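Local coordinates for cytochrome P450 (CYP102L1) (Mycobacterium phage Adler, PDB 6N6Q), which binds haem and, as a phage-encoded member of the cytochrome P450 family, probably uses it to oxidise an organic substrate with molecular oxygen, at residues A[127-132]-A[425-430]; A[154-159]-A[286-291]; A[318-323]-A[433-438]. All coordinates share one frame; numbering follows the deposited sequence.

Contact 1 of 3, residues A[127-132]-A[425-430]; sequences QRIAAT and AQHEMV. With HEM (protoporphyrin IX containing Fe), chain E.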
loop_
_atom_site.group_PDB
_atom_site.type_symbol
_atom_site.label_atom_id
_atom_site.label_comp_id
_atom_site.label_asym_id
_atom_site.label_seq_id
_atom_site.Cartn_x
_atom_site.Cartn_y
_atom_site.Cartn_z
ATOM N N GLN A 127 17.165 4.633 -10.939
ATOM C CA GLN A 127 17.142 4.997 -12.353
ATOM C C GLN A 127 15.883 4.477 -13.034
ATOM O O GLN A 127 15.207 5.213 -13.765
ATOM C CB GLN A 127 18.397 4.465 -13.046
ATOM C CG GLN A 127 19.419 5.536 -13.403
ATOM C CD GLN A 127 19.804 6.408 -12.220
ATOM O OE1 GLN A 127 20.316 5.918 -11.209
ATOM N NE2 GLN A 127 19.558 7.710 -12.340
ATOM N N ARG A 128 15.541 3.211 -12.791
ATOM C CA ARG A 128 14.371 2.619 -13.433
ATOM C C ARG A 128 13.080 3.236 -12.910
ATOM O O ARG A 128 12.126 3.434 -13.672
ATOM C CB ARG A 128 14.374 1.107 -13.216
ATOM C CG ARG A 128 13.956 0.289 -14.424
ATOM C CD ARG A 128 14.876 -0.914 -14.566
ATOM N NE ARG A 128 15.294 -1.412 -13.258
ATOM C CZ ARG A 128 16.419 -2.083 -13.036
ATOM N NH1 ARG A 128 17.249 -2.337 -14.038
ATOM N NH2 ARG A 128 16.717 -2.491 -11.809
ATOM N N ILE A 129 13.029 3.540 -11.609
ATOM C CA ILE A 129 11.862 4.213 -11.045
ATOM C C ILE A 129 11.669 5.573 -11.702
ATOM O O ILE A 129 10.579 5.904 -12.185
ATOM C CB ILE A 129 12.002 4.346 -9.517
ATOM C CG1 ILE A 129 12.044 2.967 -8.855
ATOM C CG2 ILE A 129 10.863 5.179 -8.949
ATOM C CD1 ILE A 129 12.241 3.022 -7.353
ATOM N N ALA A 130 12.735 6.379 -11.737
ATOM C CA ALA A 130 12.638 7.724 -12.295
ATOM C C ALA A 130 12.305 7.686 -13.780
ATOM O O ALA A 130 11.565 8.542 -14.279
ATOM C CB ALA A 130 13.941 8.486 -12.056
ATOM N N ALA A 131 12.845 6.704 -14.504
ATOM C CA ALA A 131 12.518 6.572 -15.921
ATOM C C ALA A 131 11.045 6.248 -16.125
ATOM O O ALA A 131 10.439 6.696 -17.106
ATOM C CB ALA A 131 13.394 5.498 -16.567
ATOM N N THR A 132 10.451 5.479 -15.210
ATOM C CA THR A 132 9.039 5.132 -15.340
ATOM C C THR A 132 8.150 6.333 -15.047
ATOM O O THR A 132 7.103 6.509 -15.684
ATOM C CB THR A 132 8.706 3.964 -14.414
ATOM O OG1 THR A 132 9.596 2.874 -14.689
ATOM C CG2 THR A 132 7.274 3.499 -14.626
ATOM N N ALA A 425 8.340 2.305 -1.009
ATOM C CA ALA A 425 7.157 3.136 -1.200
ATOM C C ALA A 425 7.478 4.610 -0.989
ATOM O O ALA A 425 7.077 5.464 -1.788
ATOM C CB ALA A 425 6.043 2.686 -0.257
ATOM N N GLN A 426 8.206 4.930 0.082
ATOM C CA GLN A 426 8.533 6.324 0.355
ATOM C C GLN A 426 9.419 6.919 -0.733
ATOM O O GLN A 426 9.326 8.116 -1.019
ATOM C CB GLN A 426 9.199 6.446 1.724
ATOM C CG GLN A 426 8.238 6.224 2.880
ATOM C CD GLN A 426 8.946 6.000 4.199
ATOM O OE1 GLN A 426 10.149 5.739 4.234
ATOM N NE2 GLN A 426 8.202 6.100 5.297
ATOM N N HIS A 427 10.266 6.103 -1.362
ATOM C CA HIS A 427 11.103 6.616 -2.442
ATOM C C HIS A 427 10.272 6.917 -3.683
ATOM O O HIS A 427 10.399 7.991 -4.280
ATOM C CB HIS A 427 12.217 5.622 -2.767
ATOM C CG HIS A 427 13.305 6.197 -3.619
ATOM N ND1 HIS A 427 14.163 7.176 -3.167
ATOM C CD2 HIS A 427 13.673 5.935 -4.896
ATOM C CE1 HIS A 427 15.015 7.490 -4.127
ATOM N NE2 HIS A 427 14.738 6.752 -5.187
ATOM N N GLU A 428 9.405 5.982 -4.082
ATOM C CA GLU A 428 8.629 6.175 -5.304
ATOM C C GLU A 428 7.548 7.236 -5.133
ATOM O O GLU A 428 7.190 7.911 -6.103
ATOM C CB GLU A 428 7.999 4.854 -5.753
ATOM C CG GLU A 428 6.994 4.275 -4.775
ATOM C CD GLU A 428 6.114 3.211 -5.401
ATOM O OE1 GLU A 428 5.669 3.406 -6.553
ATOM O OE2 GLU A 428 5.868 2.179 -4.742
ATOM N N MET A 429 7.016 7.396 -3.918
ATOM C CA MET A 429 5.965 8.386 -3.708
ATOM C C MET A 429 6.500 9.808 -3.814
ATOM O O MET A 429 5.786 10.702 -4.282
ATOM C CB MET A 429 5.296 8.168 -2.350
ATOM C CG MET A 429 4.397 6.939 -2.286
ATOM S SD MET A 429 3.471 6.808 -0.743
ATOM C CE MET A 429 4.796 6.629 0.450
ATOM N N VAL A 430 7.746 10.036 -3.398
ATOM C CA VAL A 430 8.318 11.376 -3.467
ATOM C C VAL A 430 8.692 11.732 -4.902
ATOM O O VAL A 430 8.388 12.831 -5.379
ATOM C CB VAL A 430 9.527 11.497 -2.521
ATOM C CG1 VAL A 430 10.182 12.863 -2.673
ATOM C CG2 VAL A 430 9.097 11.277 -1.082
HETATM C CHA HEM E . 3.165 -5.266 4.765
HETATM C CHB HEM E . 1.325 -0.802 4.216
HETATM C CHC HEM E . 3.815 -0.288 0.069
HETATM C CHD HEM E . 5.025 -4.990 0.269
HETATM C C1A HEM E . 2.467 -4.100 5.008
HETATM C C2A HEM E . 1.663 -3.791 6.176
HETATM C C3A HEM E . 1.158 -2.565 6.022
HETATM C C4A HEM E . 1.619 -2.039 4.752
HETATM C CMA HEM E . 0.240 -1.841 7.028
HETATM C CAA HEM E . 1.415 -4.711 7.391
HETATM C CBA HEM E . 0.230 -5.620 7.076
HETATM C CGA HEM E . -0.171 -6.414 8.293
HETATM O O1A HEM E . 0.386 -6.165 9.395
HETATM O O2A HEM E . -1.053 -7.300 8.160
HETATM C C1B HEM E . 1.884 -0.251 3.078
HETATM C C2B HEM E . 1.744 1.124 2.643
HETATM C C3B HEM E . 2.432 1.272 1.493
HETATM C C4B HEM E . 3.027 -0.013 1.170
HETATM C CMB HEM E . 0.926 2.179 3.424
HETATM C CAB HEM E . 2.621 2.525 0.597
HETATM C CBB HEM E . 2.073 3.725 0.825
HETATM C C1C HEM E . 4.392 -1.503 -0.240
HETATM C C2C HEM E . 5.282 -1.782 -1.349
HETATM C C3C HEM E . 5.622 -3.071 -1.309
HETATM C C4C HEM E . 4.959 -3.676 -0.160
HETATM C CMC HEM E . 5.762 -0.771 -2.414
HETATM C CAC HEM E . 6.565 -3.730 -2.345
HETATM C CBC HEM E . 6.931 -5.014 -2.283
HETATM C C1D HEM E . 4.640 -5.479 1.503
HETATM C C2D HEM E . 4.836 -6.832 1.994
HETATM C C3D HEM E . 4.327 -6.906 3.229
HETATM C C4D HEM E . 3.785 -5.607 3.576
HETATM C CMD HEM E . 5.514 -7.985 1.221
HETATM C CAD HEM E . 4.315 -8.159 4.136
HETATM C CBD HEM E . 5.639 -8.273 4.886
HETATM C CGD HEM E . 5.595 -9.439 5.841
HETATM O O1D HEM E . 6.670 -10.043 6.101
HETATM O O2D HEM E . 4.489 -9.774 6.340
HETATM N NA HEM E . 2.411 -3.006 4.163
HETATM N NB HEM E . 2.671 -0.911 2.157
HETATM N NC HEM E . 4.221 -2.682 0.459
HETATM N ND HEM E . 3.996 -4.764 2.498
HETATM FE FE HEM E . 3.208 -2.877 2.245
#
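Ile129 of helix 119-145 meets His427 and Glu428 of helix 422-439. These are helices D and L of the P450 fold, and L follows the haem-binding loop. Ala425 sets its CB 3.5 Å from the vinyl carbon CAB of the porphyrin. His427 reaches the other way. Its CG is anti to the backbone N (chi1 -166°), which carries the ring toward helix 119-145. There CD1 of Ile129 comes to the ring edge, near its plane, 4.1 Å from His427 CD2. The two side chains cross at a slant. NE2 of the same imidazole is hydrogen-bonded to His126. At Glu428, CB touches Ile129 CG2 at 4.3 Å. Beyond CB the glutamate leaves the contact. Its CG lies between the backbone N and carbonyl carbon (chi1 63°), and the rest of the chain runs out straight. OE2 ends 3.8 Å from the haem methyl CMC and is hydrogen-bonded to Ser283. Met429 also faces the haem, with SD 3.7 Å from the vinyl carbon CBB. Between 127-132 and 425-430 only carbon atoms touch, and the join is light. One residue before Gln127, His126 adds a hydrogen bond between the same helices. NE2 of His427 and OE2 of Glu428 thus find partners in His126 and Ser283. Those bonds probably help to fix the imidazole rotation and the carboxylate beside the porphyrin.

Contact 2 of 3, residues A[154-159]-A[286-291]; sequences AETNRL and AIAFAL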
loop_
_atom_site.group_PDB
_atom_site.type_symbol
_atom_site.label_atom_id
_atom_site.label_comp_id
_atom_site.label_asym_id
_atom_site.label_seq_id
_atom_site.Cartn_x
_atom_site.Cartn_y
_atom_site.Cartn_z
ATOM N N ALA A 154 -6.825 5.644 -11.004
ATOM C CA ALA A 154 -6.522 4.641 -12.021
ATOM C C ALA A 154 -5.171 4.901 -12.675
ATOM O O ALA A 154 -4.390 3.967 -12.889
ATOM C CB ALA A 154 -7.628 4.603 -13.074
ATOM N N GLU A 155 -4.881 6.162 -13.004
ATOM C CA GLU A 155 -3.599 6.488 -13.622
ATOM C C GLU A 155 -2.443 6.182 -12.680
ATOM O O GLU A 155 -1.443 5.576 -13.083
ATOM C CB GLU A 155 -3.579 7.958 -14.043
ATOM C CG GLU A 155 -4.461 8.270 -15.238
ATOM C CD GLU A 155 -3.792 7.951 -16.561
ATOM O OE1 GLU A 155 -2.544 7.971 -16.618
ATOM O OE2 GLU A 155 -4.515 7.683 -17.545
ATOM N N THR A 156 -2.561 6.597 -11.414
ATOM C CA THR A 156 -1.505 6.307 -10.448
ATOM C C THR A 156 -1.356 4.810 -10.206
ATOM O O THR A 156 -0.273 4.352 -9.822
ATOM C CB THR A 156 -1.773 7.027 -9.124
ATOM O OG1 THR A 156 -3.036 6.605 -8.596
ATOM C CG2 THR A 156 -1.789 8.535 -9.323
ATOM N N ASN A 157 -2.417 4.030 -10.423
ATOM C CA ASN A 157 -2.304 2.589 -10.223
ATOM C C ASN A 157 -1.604 1.904 -11.389
ATOM O O ASN A 157 -0.894 0.914 -11.179
ATOM C CB ASN A 157 -3.683 1.972 -9.988
ATOM C CG ASN A 157 -3.648 0.853 -8.964
ATOM O OD1 ASN A 157 -2.754 0.005 -8.984
ATOM N ND2 ASN A 157 -4.613 0.854 -8.053
ATOM N N ARG A 158 -1.780 2.412 -12.612
ATOM C CA ARG A 158 -0.975 1.920 -13.725
ATOM C C ARG A 158 0.497 2.252 -13.529
ATOM O O ARG A 158 1.370 1.480 -13.947
ATOM C CB ARG A 158 -1.460 2.510 -15.050
ATOM C CG ARG A 158 -2.938 2.338 -15.335
ATOM C CD ARG A 158 -3.238 2.720 -16.774
ATOM N NE ARG A 158 -2.772 1.699 -17.709
ATOM C CZ ARG A 158 -2.344 1.950 -18.943
ATOM N NH1 ARG A 158 -2.304 3.196 -19.394
ATOM N NH2 ARG A 158 -1.943 0.955 -19.722
ATOM N N LEU A 159 0.791 3.391 -12.899
ATOM C CA LEU A 159 2.178 3.806 -12.710
ATOM C C LEU A 159 2.894 2.904 -11.712
ATOM O O LEU A 159 3.945 2.330 -12.020
ATOM C CB LEU A 159 2.232 5.265 -12.249
ATOM C CG LEU A 159 3.611 5.729 -11.771
ATOM C CD1 LEU A 159 4.629 5.651 -12.898
ATOM C CD2 LEU A 159 3.550 7.134 -11.183
ATOM N N ALA A 286 -2.155 6.370 -2.022
ATOM C CA ALA A 286 -1.490 7.393 -1.222
ATOM C C ALA A 286 -1.100 8.590 -2.082
ATOM O O ALA A 286 -1.277 9.743 -1.671
ATOM C CB ALA A 286 -0.262 6.807 -0.527
ATOM N N ILE A 287 -0.570 8.332 -3.281
ATOM C CA ILE A 287 -0.256 9.415 -4.209
ATOM C C ILE A 287 -1.524 10.162 -4.602
ATOM O O ILE A 287 -1.537 11.397 -4.679
ATOM C CB ILE A 287 0.480 8.861 -5.445
ATOM C CG1 ILE A 287 1.861 8.334 -5.057
ATOM C CG2 ILE A 287 0.600 9.924 -6.524
ATOM C CD1 ILE A 287 2.520 7.503 -6.137
ATOM N N ALA A 288 -2.611 9.427 -4.852
ATOM C CA ALA A 288 -3.866 10.065 -5.234
ATOM C C ALA A 288 -4.397 10.954 -4.115
ATOM O O ALA A 288 -4.947 12.032 -4.376
ATOM C CB ALA A 288 -4.898 9.003 -5.618
ATOM N N PHE A 289 -4.242 10.523 -2.861
ATOM C CA PHE A 289 -4.631 11.370 -1.738
ATOM C C PHE A 289 -3.763 12.620 -1.664
ATOM O O PHE A 289 -4.273 13.727 -1.457
ATOM C CB PHE A 289 -4.546 10.588 -0.425
ATOM C CG PHE A 289 -5.782 9.798 -0.100
ATOM C CD1 PHE A 289 -6.979 10.441 0.173
ATOM C CD2 PHE A 289 -5.741 8.414 -0.038
ATOM C CE1 PHE A 289 -8.117 9.718 0.482
ATOM C CE2 PHE A 289 -6.874 7.684 0.270
ATOM C CZ PHE A 289 -8.065 8.337 0.530
ATOM N N ALA A 290 -2.447 12.460 -1.827
ATOM C CA ALA A 290 -1.552 13.611 -1.768
ATOM C C ALA A 290 -1.801 14.577 -2.918
ATOM O O ALA A 290 -1.662 15.791 -2.744
ATOM C CB ALA A 290 -0.096 13.148 -1.764
ATOM N N LEU A 291 -2.170 14.064 -4.094
ATOM C CA LEU A 291 -2.515 14.946 -5.202
ATOM C C LEU A 291 -3.783 15.735 -4.904
ATOM O O LEU A 291 -3.887 16.914 -5.265
ATOM C CB LEU A 291 -2.671 14.141 -6.492
ATOM C CG LEU A 291 -1.364 13.679 -7.135
ATOM C CD1 LEU A 291 -1.634 12.869 -8.394
ATOM C CD2 LEU A 291 -0.485 14.875 -7.443
#
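Thr156 and Ile287 meet because their first torsions turn a methyl of each into the gap. In Thr156 (chi1 59°), OG1 takes the crowded position between the backbone N and the carbonyl carbon. CG2 is thereby placed anti to the carbonyl carbon. In Ile287, CG2 is anti to the backbone N, with CG1 beside that N. The contact belongs to the helical core of the P450 fold. Helix 152-169 is helix E, and helix 265-296 is the long I-helix that runs past the haem. Their local axes approach to 9.4 Å. They run roughly antiparallel, with 137° between their directions. Within 154-159, Thr156 makes all the close contacts. Its CG2 lies 3.9 Å from Ile287 CG2, and the two side chains pass each other pointing opposite ways. The small Ala288 probably allows the close approach, and the nearest CA atoms are those of Thr156 and Ala288, 6.8 Å apart. The threonine hydroxyl is buried and has one proton for three carbonyls. Ile152 O is its strongest partner. Pro153 O in the same helix and Ala284 O in helix 265-296 compete for that proton. The hydroxyl may therefore at times also link to helix 265-296 through Ala284 O. One turn beyond Ile287, Leu291 brings CD1 to 4.4 Å from Thr156 CG2.

Contact 3 of 3, residues A[318-323]-A[433-438]; sequences PDFQFD and LAAILH
The loop after helix 298-311 packs on the second half of helix 422-439, through Pro318 and Phe320. It makes an inverse gamma turn centred on Asp319, closed by a weak bond from Phe320 N to Pro318 O. The turn leaves Asp319 at the surface. Pro318 and Phe320, the residues flanking it, both touch the helix. Pro318 lies over the imidazole of His438 in a CH-pi contact. Its CG stands 3.7 Å from the ring centroid and only 13° off the ring normal, so it is nearly above the centre. CD adds to this, 3.7 Å from His438 ND1. The histidine ring is brought out to the loop by its first torsion, with CG anti to the backbone N (chi1 -176°). Its NE2 is hydrogen-bonded to Trp312 O, which probably helps to fix the rotation of the ring. In the P450 fold this helix is helix L, and the loop leads from helix J toward helix K. Phe320 uses a different geometry. Its ring presents an edge to the helix, where it meets the CB atoms of two alanines. CE1 is 4.0 Å from Ala434 CB, and CZ is 4.0 Å from Ala435 CB. The backbone N of Ala435 is also near the ring plane. One face of the phenyl ring is covered near its rim by Pro318 CB, 3.6 Å above the plane. Trp312 meets the same ring edge-to-face. Phe320 O accepts a hydrogen bond from His126 NE2 of helix 119-145.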
loop_
_atom_site.group_PDB
_atom_site.type_symbol
_atom_site.label_atom_id
_atom_site.label_comp_id
_atom_site.label_asym_id
_atom_site.label_seq_id
_atom_site.Cartn_x
_atom_site.Cartn_y
_atom_site.Cartn_z
ATOM N N PRO A 318 13.125 17.025 -14.102
ATOM C CA PRO A 318 14.221 17.005 -13.125
ATOM C C PRO A 318 15.187 15.856 -13.364
ATOM O O PRO A 318 14.787 14.726 -13.651
ATOM C CB PRO A 318 13.492 16.854 -11.784
ATOM C CG PRO A 318 12.125 17.395 -12.041
ATOM C CD PRO A 318 11.804 17.014 -13.453
ATOM N N ASP A 319 16.480 16.166 -13.248
ATOM C CA ASP A 319 17.546 15.167 -13.298
ATOM C C ASP A 319 17.641 14.524 -11.917
ATOM O O ASP A 319 18.488 14.864 -11.086
ATOM C CB ASP A 319 18.861 15.812 -13.722
ATOM C CG ASP A 319 20.035 14.848 -13.680
ATOM O OD1 ASP A 319 19.814 13.621 -13.777
ATOM O OD2 ASP A 319 21.182 15.326 -13.539
ATOM N N PHE A 320 16.736 13.579 -11.671
ATOM C CA PHE A 320 16.632 12.943 -10.364
ATOM C C PHE A 320 17.880 12.119 -10.071
ATOM O O PHE A 320 18.191 11.170 -10.797
ATOM C CB PHE A 320 15.391 12.053 -10.300
ATOM C CG PHE A 320 14.094 12.810 -10.211
ATOM C CD1 PHE A 320 13.750 13.491 -9.055
ATOM C CD2 PHE A 320 13.205 12.819 -11.275
ATOM C CE1 PHE A 320 12.553 14.183 -8.968
ATOM C CE2 PHE A 320 12.007 13.509 -11.194
ATOM C CZ PHE A 320 11.681 14.190 -10.038
ATOM N N GLN A 321 18.593 12.481 -9.010
ATOM C CA GLN A 321 19.646 11.649 -8.452
ATOM C C GLN A 321 19.188 11.120 -7.099
ATOM O O GLN A 321 18.388 11.755 -6.406
ATOM C CB GLN A 321 20.963 12.421 -8.320
ATOM C CG GLN A 321 20.776 13.907 -8.130
ATOM C CD GLN A 321 22.025 14.717 -8.429
ATOM O OE1 GLN A 321 23.142 14.301 -8.120
ATOM N NE2 GLN A 321 21.840 15.885 -9.041
ATOM N N PHE A 322 19.705 9.941 -6.736
ATOM C CA PHE A 322 19.148 9.190 -5.613
ATOM C C PHE A 322 19.166 9.997 -4.319
ATOM O O PHE A 322 18.199 9.962 -3.547
ATOM C CB PHE A 322 19.912 7.877 -5.435
ATOM C CG PHE A 322 19.503 7.102 -4.217
ATOM C CD1 PHE A 322 18.286 6.443 -4.175
ATOM C CD2 PHE A 322 20.334 7.032 -3.114
ATOM C CE1 PHE A 322 17.905 5.732 -3.055
ATOM C CE2 PHE A 322 19.961 6.322 -1.992
ATOM C CZ PHE A 322 18.746 5.672 -1.962
ATOM N N ASP A 323 20.251 10.731 -4.064
ATOM C CA ASP A 323 20.387 11.447 -2.800
ATOM C C ASP A 323 19.420 12.616 -2.669
ATOM O O ASP A 323 19.104 13.016 -1.544
ATOM C CB ASP A 323 21.822 11.947 -2.632
ATOM C CG ASP A 323 22.764 10.860 -2.160
ATOM O OD1 ASP A 323 22.353 10.048 -1.305
ATOM O OD2 ASP A 323 23.915 10.818 -2.645
ATOM N N LEU A 433 5.503 12.526 -6.858
ATOM C CA LEU A 433 4.907 13.816 -6.525
ATOM C C LEU A 433 5.810 14.969 -6.938
ATOM O O LEU A 433 5.326 16.005 -7.410
ATOM C CB LEU A 433 4.603 13.883 -5.030
ATOM C CG LEU A 433 3.351 13.135 -4.575
ATOM C CD1 LEU A 433 3.312 13.050 -3.067
ATOM C CD2 LEU A 433 2.107 13.829 -5.101
ATOM N N ALA A 434 7.125 14.814 -6.763
ATOM C CA ALA A 434 8.050 15.880 -7.135
ATOM C C ALA A 434 7.984 16.167 -8.628
ATOM O O ALA A 434 7.997 17.330 -9.044
ATOM C CB ALA A 434 9.474 15.515 -6.722
ATOM N N ALA A 435 7.900 15.117 -9.449
ATOM C CA ALA A 435 7.822 15.313 -10.893
ATOM C C ALA A 435 6.517 15.989 -11.293
ATOM O O ALA A 435 6.506 16.864 -12.166
ATOM C CB ALA A 435 7.977 13.974 -11.612
ATOM N N ILE A 436 5.407 15.602 -10.665
ATOM C CA ILE A 436 4.113 16.178 -11.019
ATOM C C ILE A 436 4.064 17.657 -10.647
ATOM O O ILE A 436 3.654 18.502 -11.452
ATOM C CB ILE A 436 2.976 15.381 -10.353
ATOM C CG1 ILE A 436 2.885 13.981 -10.966
ATOM C CG2 ILE A 436 1.650 16.116 -10.487
ATOM C CD1 ILE A 436 1.930 13.056 -10.250
ATOM N N LEU A 437 4.491 17.993 -9.426
ATOM C CA LEU A 437 4.487 19.388 -8.994
ATOM C C LEU A 437 5.461 20.237 -9.800
ATOM O O LEU A 437 5.222 21.433 -9.999
ATOM C CB LEU A 437 4.827 19.479 -7.509
ATOM C CG LEU A 437 3.769 18.983 -6.526
ATOM C CD1 LEU A 437 4.283 19.125 -5.109
ATOM C CD2 LEU A 437 2.475 19.757 -6.715
ATOM N N HIS A 438 6.561 19.642 -10.261
ATOM C CA HIS A 438 7.548 20.377 -11.041
ATOM C C HIS A 438 7.068 20.652 -12.462
ATOM O O HIS A 438 7.370 21.714 -13.017
ATOM C CB HIS A 438 8.865 19.597 -11.066
ATOM C CG HIS A 438 9.980 20.307 -11.765
ATOM N ND1 HIS A 438 10.128 20.294 -13.135
ATOM C CD2 HIS A 438 11.010 21.041 -11.282
ATOM C CE1 HIS A 438 11.197 20.996 -13.466
ATOM N NE2 HIS A 438 11.751 21.459 -12.361
#

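Overall arrangement
Contacts 1 and 3 share helix 422-439 and have centres about 9 Å apart. Contact 2 does not use that helix but touches it. Its centre is about 13 Å from that of contact 1 and 16 Å from that of contact 3. Met429 packs on Ala286 and Ile287, and Leu433 on Ala290 and Leu291. Thr132 also meets Leu159. Helices 119-145, 152-169, 265-296 and 422-439 thus form the D, E, I, L bundle of the P450 core beside the haem. Along the chain, contact 2 falls between the two halves of contact 1. Contact 3 begins after contact 2 and interleaves with contact 1, tying the loop 318-323 to the bundle.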